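Local structure of OxyA protein (Actinoplanes teichomyceticus, 5HH3) at residues T270-L282 and D327-F341. The protein is a heme-containing cytochrome P450 that probably catalyses an oxidative phenolic coupling, cyclising a peptide precursor during glycopeptide antibiotic biosynthesis. Numbering follows the deposited sequence.
Sequences TVPDWLDEVIRYL and DRFDITRVRPEHLAF. With HEM (protoporphyrin IX containing Fe), chain G.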
loop_
_atom_site.group_PDB
_atom_site.type_symbol
_atom_site.label_atom_id
_atom_site.label_comp_id
_atom_site.label_asym_id
_atom_site.label_seq_id
_atom_site.Cartn_x
_atom_site.Cartn_y
_atom_site.Cartn_z
ATOM N N THR B 270 -36.001 -23.327 18.585
ATOM C CA THR B 270 -36.837 -22.432 17.791
ATOM C C THR B 270 -36.027 -21.571 16.821
ATOM O O THR B 270 -36.607 -21.042 15.880
ATOM C CB THR B 270 -37.695 -21.487 18.665
ATOM O OG1 THR B 270 -36.853 -20.635 19.457
ATOM C CG2 THR B 270 -38.631 -22.278 19.574
ATOM N N VAL B 271 -34.713 -21.428 17.048
ATOM C CA VAL B 271 -33.823 -20.590 16.205
ATOM C C VAL B 271 -32.644 -21.411 15.655
ATOM O O VAL B 271 -31.488 -21.074 15.875
ATOM C CB VAL B 271 -33.330 -19.321 16.974
ATOM C CG1 VAL B 271 -34.474 -18.332 17.163
ATOM C CG2 VAL B 271 -32.739 -19.663 18.344
ATOM N N PRO B 272 -32.935 -22.492 14.905
ATOM C CA PRO B 272 -31.855 -23.372 14.429
ATOM C C PRO B 272 -30.776 -22.688 13.594
ATOM O O PRO B 272 -29.626 -23.111 13.650
ATOM C CB PRO B 272 -32.598 -24.406 13.577
ATOM C CG PRO B 272 -33.798 -23.671 13.099
ATOM C CD PRO B 272 -34.222 -22.860 14.290
ATOM N N ASP B 273 -31.130 -21.654 12.827
ATOM C CA ASP B 273 -30.147 -20.958 11.975
ATOM C C ASP B 273 -29.577 -19.678 12.600
ATOM O O ASP B 273 -29.063 -18.831 11.879
ATOM C CB ASP B 273 -30.756 -20.660 10.588
ATOM C CG ASP B 273 -31.165 -21.924 9.848
ATOM O OD1 ASP B 273 -30.363 -22.883 9.820
ATOM O OD2 ASP B 273 -32.293 -21.963 9.305
ATOM N N TRP B 274 -29.632 -19.559 13.930
ATOM C CA TRP B 274 -29.217 -18.328 14.629
ATOM C C TRP B 274 -27.798 -17.847 14.271
ATOM O O TRP B 274 -27.556 -16.641 14.183
ATOM C CB TRP B 274 -29.326 -18.506 16.156
ATOM C CG TRP B 274 -28.322 -19.458 16.741
ATOM C CD1 TRP B 274 -28.483 -20.801 16.960
ATOM C CD2 TRP B 274 -27.016 -19.139 17.196
ATOM N NE1 TRP B 274 -27.347 -21.337 17.489
ATOM C CE2 TRP B 274 -26.428 -20.340 17.656
ATOM C CE3 TRP B 274 -26.267 -17.959 17.239
ATOM C CZ2 TRP B 274 -25.136 -20.394 18.159
ATOM C CZ3 TRP B 274 -24.976 -18.018 17.743
ATOM C CH2 TRP B 274 -24.428 -19.227 18.198
ATOM N N LEU B 275 -26.867 -18.787 14.088
ATOM C CA LEU B 275 -25.477 -18.438 13.843
ATOM C C LEU B 275 -25.298 -17.808 12.467
ATOM O O LEU B 275 -24.538 -16.869 12.339
ATOM C CB LEU B 275 -24.545 -19.635 14.006
ATOM C CG LEU B 275 -23.070 -19.363 13.724
ATOM C CD1 LEU B 275 -22.523 -18.245 14.587
ATOM C CD2 LEU B 275 -22.252 -20.631 13.904
ATOM N N ASP B 276 -26.004 -18.313 11.459
ATOM C CA ASP B 276 -25.971 -17.682 10.131
ATOM C C ASP B 276 -26.415 -16.214 10.166
ATOM O O ASP B 276 -25.849 -15.415 9.448
ATOM C CB ASP B 276 -26.825 -18.439 9.127
ATOM C CG ASP B 276 -26.242 -19.788 8.764
ATOM O OD1 ASP B 276 -25.009 -19.903 8.675
ATOM O OD2 ASP B 276 -27.031 -20.727 8.564
ATOM N N GLU B 277 -27.414 -15.876 10.994
ATOM C CA GLU B 277 -27.825 -14.470 11.162
ATOM C C GLU B 277 -26.777 -13.618 11.891
ATOM O O GLU B 277 -26.541 -12.480 11.514
ATOM C CB GLU B 277 -29.174 -14.367 11.871
ATOM C CG GLU B 277 -29.650 -12.950 12.159
ATOM C CD GLU B 277 -30.051 -12.154 10.935
ATOM O OE1 GLU B 277 -30.445 -10.987 11.129
ATOM O OE2 GLU B 277 -29.982 -12.649 9.776
ATOM N N VAL B 278 -26.154 -14.156 12.924
ATOM C CA VAL B 278 -25.127 -13.422 13.662
ATOM C C VAL B 278 -23.961 -13.129 12.735
ATOM O O VAL B 278 -23.454 -12.011 12.709
ATOM C CB VAL B 278 -24.638 -14.188 14.908
ATOM C CG1 VAL B 278 -23.499 -13.441 15.611
ATOM C CG2 VAL B 278 -25.774 -14.389 15.887
ATOM N N ILE B 279 -23.545 -14.145 11.972
ATOM C CA ILE B 279 -22.466 -13.990 10.993
ATOM C C ILE B 279 -22.824 -12.976 9.886
ATOM O O ILE B 279 -22.014 -12.101 9.566
ATOM C CB ILE B 279 -22.055 -15.351 10.377
ATOM C CG1 ILE B 279 -21.332 -16.199 11.430
ATOM C CG2 ILE B 279 -21.174 -15.124 9.158
ATOM C CD1 ILE B 279 -21.174 -17.671 11.098
ATOM N N ARG B 280 -24.017 -13.092 9.322
ATOM C CA ARG B 280 -24.498 -12.127 8.313
ATOM C C ARG B 280 -24.443 -10.684 8.815
ATOM O O ARG B 280 -23.924 -9.799 8.136
ATOM C CB ARG B 280 -25.945 -12.414 7.890
ATOM C CG ARG B 280 -26.462 -11.484 6.778
ATOM C CD ARG B 280 -27.977 -11.462 6.689
ATOM N NE ARG B 280 -28.592 -10.825 7.855
ATOM C CZ ARG B 280 -28.783 -9.515 8.026
ATOM N NH1 ARG B 280 -28.406 -8.626 7.111
ATOM N NH2 ARG B 280 -29.368 -9.083 9.137
ATOM N N TYR B 281 -25.014 -10.459 9.988
ATOM C CA TYR B 281 -25.130 -9.110 10.546
ATOM C C TYR B 281 -23.765 -8.530 10.879
ATOM O O TYR B 281 -23.496 -7.394 10.529
ATOM C CB TYR B 281 -26.025 -9.109 11.779
ATOM C CG TYR B 281 -26.325 -7.730 12.325
ATOM C CD1 TYR B 281 -27.187 -6.873 11.657
ATOM C CD2 TYR B 281 -25.731 -7.285 13.496
ATOM C CE1 TYR B 281 -27.474 -5.602 12.154
ATOM C CE2 TYR B 281 -26.002 -6.029 14.002
ATOM C CZ TYR B 281 -26.881 -5.198 13.331
ATOM O OH TYR B 281 -27.153 -3.975 13.838
ATOM N N LEU B 282 -22.900 -9.311 11.519
ATOM C CA LEU B 282 -21.593 -8.802 11.944
ATOM C C LEU B 282 -20.577 -8.624 10.811
ATOM O O LEU B 282 -19.830 -7.638 10.815
ATOM C CB LEU B 282 -20.975 -9.681 13.040
ATOM C CG LEU B 282 -21.691 -9.695 14.392
ATOM C CD1 LEU B 282 -20.911 -10.550 15.379
ATOM C CD2 LEU B 282 -21.875 -8.284 14.926
ATOM N N ASP B 327 -33.141 -5.702 7.180
ATOM C CA ASP B 327 -31.702 -5.889 7.458
ATOM C C ASP B 327 -31.317 -5.959 8.947
ATOM O O ASP B 327 -30.218 -6.435 9.275
ATOM C CB ASP B 327 -30.898 -4.773 6.795
ATOM C CG ASP B 327 -29.409 -4.938 6.991
ATOM O OD1 ASP B 327 -28.850 -5.953 6.499
ATOM O OD2 ASP B 327 -28.812 -4.059 7.655
ATOM N N ARG B 328 -32.203 -5.505 9.841
ATOM C CA ARG B 328 -31.887 -5.454 11.269
ATOM C C ARG B 328 -31.627 -6.853 11.817
ATOM O O ARG B 328 -32.162 -7.852 11.301
ATOM C CB ARG B 328 -32.996 -4.764 12.070
ATOM C CG ARG B 328 -33.086 -3.266 11.812
ATOM C CD ARG B 328 -34.278 -2.653 12.530
ATOM N NE ARG B 328 -34.513 -1.289 12.037
ATOM C CZ ARG B 328 -35.688 -0.663 12.003
ATOM N NH1 ARG B 328 -36.800 -1.248 12.430
ATOM N NH2 ARG B 328 -35.751 0.571 11.511
ATOM N N PHE B 329 -30.771 -6.933 12.830
ATOM C CA PHE B 329 -30.456 -8.227 13.462
ATOM C C PHE B 329 -31.734 -8.898 13.964
ATOM O O PHE B 329 -32.477 -8.316 14.730
ATOM C CB PHE B 329 -29.473 -8.044 14.621
ATOM C CG PHE B 329 -29.126 -9.308 15.322
ATOM C CD1 PHE B 329 -28.613 -10.384 14.618
ATOM C CD2 PHE B 329 -29.321 -9.434 16.700
ATOM C CE1 PHE B 329 -28.283 -11.564 15.262
ATOM C CE2 PHE B 329 -28.991 -10.611 17.353
ATOM C CZ PHE B 329 -28.484 -11.684 16.636
ATOM N N ASP B 330 -31.982 -10.111 13.489
ATOM C CA ASP B 330 -33.201 -10.854 13.815
ATOM C C ASP B 330 -32.829 -12.323 13.881
ATOM O O ASP B 330 -32.747 -13.013 12.864
ATOM C CB ASP B 330 -34.294 -10.608 12.780
ATOM C CG ASP B 330 -35.547 -11.450 13.024
ATOM O OD1 ASP B 330 -35.682 -12.103 14.072
ATOM O OD2 ASP B 330 -36.409 -11.472 12.134
ATOM N N ILE B 331 -32.616 -12.785 15.103
ATOM C CA ILE B 331 -32.135 -14.124 15.361
ATOM C C ILE B 331 -33.097 -15.249 14.905
ATOM O O ILE B 331 -32.669 -16.397 14.785
ATOM C CB ILE B 331 -31.773 -14.256 16.864
ATOM C CG1 ILE B 331 -30.776 -15.389 17.089
ATOM C CG2 ILE B 331 -33.019 -14.409 17.731
ATOM C CD1 ILE B 331 -29.979 -15.198 18.360
ATOM N N THR B 332 -34.370 -14.922 14.654
ATOM C CA THR B 332 -35.373 -15.893 14.167
ATOM C C THR B 332 -35.517 -15.928 12.632
ATOM O O THR B 332 -36.350 -16.672 12.120
ATOM C CB THR B 332 -36.786 -15.593 14.733
ATOM O OG1 THR B 332 -37.294 -14.402 14.124
ATOM C CG2 THR B 332 -36.775 -15.415 16.264
ATOM N N ARG B 333 -34.751 -15.118 11.904
ATOM C CA ARG B 333 -34.805 -15.116 10.436
ATOM C C ARG B 333 -34.581 -16.533 9.888
ATOM O O ARG B 333 -33.606 -17.196 10.236
ATOM C CB ARG B 333 -33.768 -14.157 9.841
ATOM C CG ARG B 333 -33.889 -13.935 8.332
ATOM C CD ARG B 333 -32.639 -13.269 7.742
ATOM N NE ARG B 333 -32.312 -12.069 8.497
ATOM C CZ ARG B 333 -33.001 -10.929 8.448
ATOM N NH1 ARG B 333 -34.038 -10.766 7.616
ATOM N NH2 ARG B 333 -32.632 -9.923 9.232
ATOM N N VAL B 334 -35.507 -16.978 9.043
ATOM C CA VAL B 334 -35.444 -18.291 8.414
ATOM C C VAL B 334 -34.364 -18.291 7.326
ATOM O O VAL B 334 -34.365 -17.432 6.447
ATOM C CB VAL B 334 -36.827 -18.683 7.850
ATOM C CG1 VAL B 334 -36.746 -19.929 6.973
ATOM C CG2 VAL B 334 -37.796 -18.903 9.008
ATOM N N ARG B 335 -33.439 -19.248 7.429
ATOM C CA ARG B 335 -32.340 -19.444 6.478
ATOM C C ARG B 335 -31.638 -18.148 6.024
ATOM O O ARG B 335 -31.691 -17.788 4.845
ATOM C CB ARG B 335 -32.816 -20.305 5.282
ATOM C CG ARG B 335 -33.033 -21.766 5.670
ATOM C CD ARG B 335 -33.452 -22.638 4.486
ATOM N NE ARG B 335 -34.759 -22.232 3.953
ATOM C CZ ARG B 335 -35.952 -22.562 4.460
ATOM N NH1 ARG B 335 -36.073 -23.353 5.530
ATOM N NH2 ARG B 335 -37.052 -22.096 3.877
ATOM N N PRO B 336 -30.973 -17.443 6.964
ATOM C CA PRO B 336 -30.262 -16.219 6.583
ATOM C C PRO B 336 -29.170 -16.485 5.537
ATOM O O PRO B 336 -28.458 -17.483 5.638
ATOM C CB PRO B 336 -29.628 -15.737 7.905
ATOM C CG PRO B 336 -30.304 -16.498 8.993
ATOM C CD PRO B 336 -30.750 -17.786 8.383
ATOM N N GLU B 337 -29.057 -15.595 4.551
ATOM C CA GLU B 337 -28.070 -15.718 3.480
ATOM C C GLU B 337 -26.918 -14.773 3.685
ATOM O O GLU B 337 -27.118 -13.577 3.946
ATOM C CB GLU B 337 -28.701 -15.410 2.137
ATOM C CG GLU B 337 -29.805 -16.375 1.755
ATOM C CD GLU B 337 -30.418 -16.037 0.402
ATOM O OE1 GLU B 337 -29.662 -15.914 -0.590
ATOM O OE2 GLU B 337 -31.656 -15.899 0.342
ATOM N N HIS B 338 -25.707 -15.302 3.562
ATOM C CA HIS B 338 -24.516 -14.459 3.567
ATOM C C HIS B 338 -23.372 -15.079 2.769
ATOM O O HIS B 338 -23.401 -16.272 2.428
ATOM C CB HIS B 338 -24.068 -14.195 5.002
ATOM C CG HIS B 338 -23.651 -15.434 5.730
ATOM N ND1 HIS B 338 -22.415 -16.019 5.568
ATOM C CD2 HIS B 338 -24.313 -16.205 6.619
ATOM C CE1 HIS B 338 -22.336 -17.097 6.324
ATOM N NE2 HIS B 338 -23.470 -17.229 6.967
ATOM N N LEU B 339 -22.383 -14.237 2.486
ATOM C CA LEU B 339 -21.125 -14.612 1.851
ATOM C C LEU B 339 -19.938 -14.244 2.742
ATOM O O LEU B 339 -18.864 -13.869 2.241
ATOM C CB LEU B 339 -20.995 -13.877 0.520
ATOM C CG LEU B 339 -22.060 -14.108 -0.530
ATOM C CD1 LEU B 339 -21.900 -13.102 -1.648
ATOM C CD2 LEU B 339 -21.995 -15.545 -1.041
ATOM N N ALA B 340 -20.137 -14.282 4.060
ATOM C CA ALA B 340 -19.099 -13.919 5.053
ATOM C C ALA B 340 -17.783 -14.680 4.938
ATOM O O ALA B 340 -16.732 -14.172 5.336
ATOM C CB ALA B 340 -19.655 -14.050 6.469
ATOM N N PHE B 341 -17.856 -15.891 4.412
ATOM C CA PHE B 341 -16.691 -16.746 4.186
ATOM C C PHE B 341 -16.257 -16.803 2.707
ATOM O O PHE B 341 -15.509 -17.703 2.306
ATOM C CB PHE B 341 -16.987 -18.159 4.703
ATOM C CG PHE B 341 -17.222 -18.218 6.186
ATOM C CD1 PHE B 341 -16.152 -18.201 7.064
ATOM C CD2 PHE B 341 -18.525 -18.318 6.702
ATOM C CE1 PHE B 341 -16.361 -18.242 8.437
ATOM C CE2 PHE B 341 -18.740 -18.367 8.069
ATOM C CZ PHE B 341 -17.657 -18.320 8.941
HETATM C CHA HEM G . -10.181 -17.501 3.220
HETATM C CHB HEM G . -8.545 -20.073 6.994
HETATM C CHC HEM G . -11.814 -17.890 9.863
HETATM C CHD HEM G . -13.466 -15.408 6.075
HETATM C C1A HEM G . -9.448 -18.355 4.009
HETATM C C2A HEM G . -8.311 -19.080 3.556
HETATM C C3A HEM G . -7.858 -19.813 4.611
HETATM C C4A HEM G . -8.703 -19.540 5.723
HETATM C CMA HEM G . -6.660 -20.729 4.619
HETATM C CAA HEM G . -7.736 -19.050 2.153
HETATM C CBA HEM G . -8.441 -20.111 1.310
HETATM C CGA HEM G . -7.982 -20.170 -0.138
HETATM O O1A HEM G . -7.440 -19.193 -0.711
HETATM O O2A HEM G . -8.164 -21.228 -0.798
HETATM C C1B HEM G . -9.288 -19.697 8.131
HETATM C C2B HEM G . -9.073 -20.221 9.452
HETATM C C3B HEM G . -9.992 -19.611 10.278
HETATM C C4B HEM G . -10.772 -18.697 9.399
HETATM C CMB HEM G . -8.042 -21.251 9.861
HETATM C CAB HEM G . -10.274 -19.782 11.727
HETATM C CBB HEM G . -9.756 -20.700 12.548
HETATM C C1C HEM G . -12.562 -16.997 9.107
HETATM C C2C HEM G . -13.603 -16.178 9.595
HETATM C C3C HEM G . -14.081 -15.449 8.498
HETATM C C4C HEM G . -13.310 -15.864 7.356
HETATM C CMC HEM G . -14.082 -16.101 11.033
HETATM C CAC HEM G . -15.177 -14.449 8.419
HETATM C CBC HEM G . -15.991 -14.080 9.405
HETATM C C1D HEM G . -12.662 -15.810 5.009
HETATM C C2D HEM G . -12.857 -15.226 3.664
HETATM C C3D HEM G . -11.947 -15.801 2.865
HETATM C C4D HEM G . -11.204 -16.733 3.740
HETATM C CMD HEM G . -13.846 -14.179 3.202
HETATM C CAD HEM G . -11.768 -15.512 1.381
HETATM C CBD HEM G . -10.884 -14.295 1.069
HETATM C CGD HEM G . -10.766 -14.077 -0.448
HETATM O O1D HEM G . -10.064 -13.174 -0.938
HETATM O O2D HEM G . -11.363 -14.772 -1.282
HETATM N NA HEM G . -9.687 -18.657 5.335
HETATM N NB HEM G . -10.309 -18.835 8.159
HETATM N NC HEM G . -12.431 -16.826 7.758
HETATM N ND HEM G . -11.683 -16.736 5.002
HETATM FE FE HEM G . -11.031 -17.750 6.507
HETATM O O HOH W 1 -29.063 -20.073 6.566
HETATM O O HOH W 2 -30.122 -4.459 13.866
HETATM O O HOH W 3 -9.521 -16.314 6.794
#
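E277 and R280 of helix 274-282 form the ExxR motif of the P450 K helix and meet R333 of the meander loop, an arrangement consistent with the family's E-R-R triad. Both arginines grip the E277 carboxylate side-on. R333 NE lies 2.7 Å from E277 OE2, and R333 NH2 bonds OE1. R280 NE reaches the same OE2 at 3.0 Å, from the opposite face of the carboxylate, and R280 NH2 bonds E277 OE1 almost straight (173°). D330 N is the third donor to OE1, at 2.9 Å. E277 extends with CG anti to its N (chi1 177°), then turns at chi2 (70°), which sets the carboxylate between the arginines. R280 also grips D327 end-on: NH1 bonds OD1 and NH2 the backbone O, both at 2.8 Å. D327 is shared with R319. F329 CB sits 3.7 Å over the centre of the Y281 ring. Toward the heme, I279 CG2 covers one face of H338, and I279 CD1 meets the F341 edge at CE2 (3.9 Å). F341 touches the porphyrin and bonds through its backbone to C348, the axial iron ligand. Five bonds thus hold the buried E277 carboxylate, and the arginines would favour its ionised form. The network ties meander to K helix.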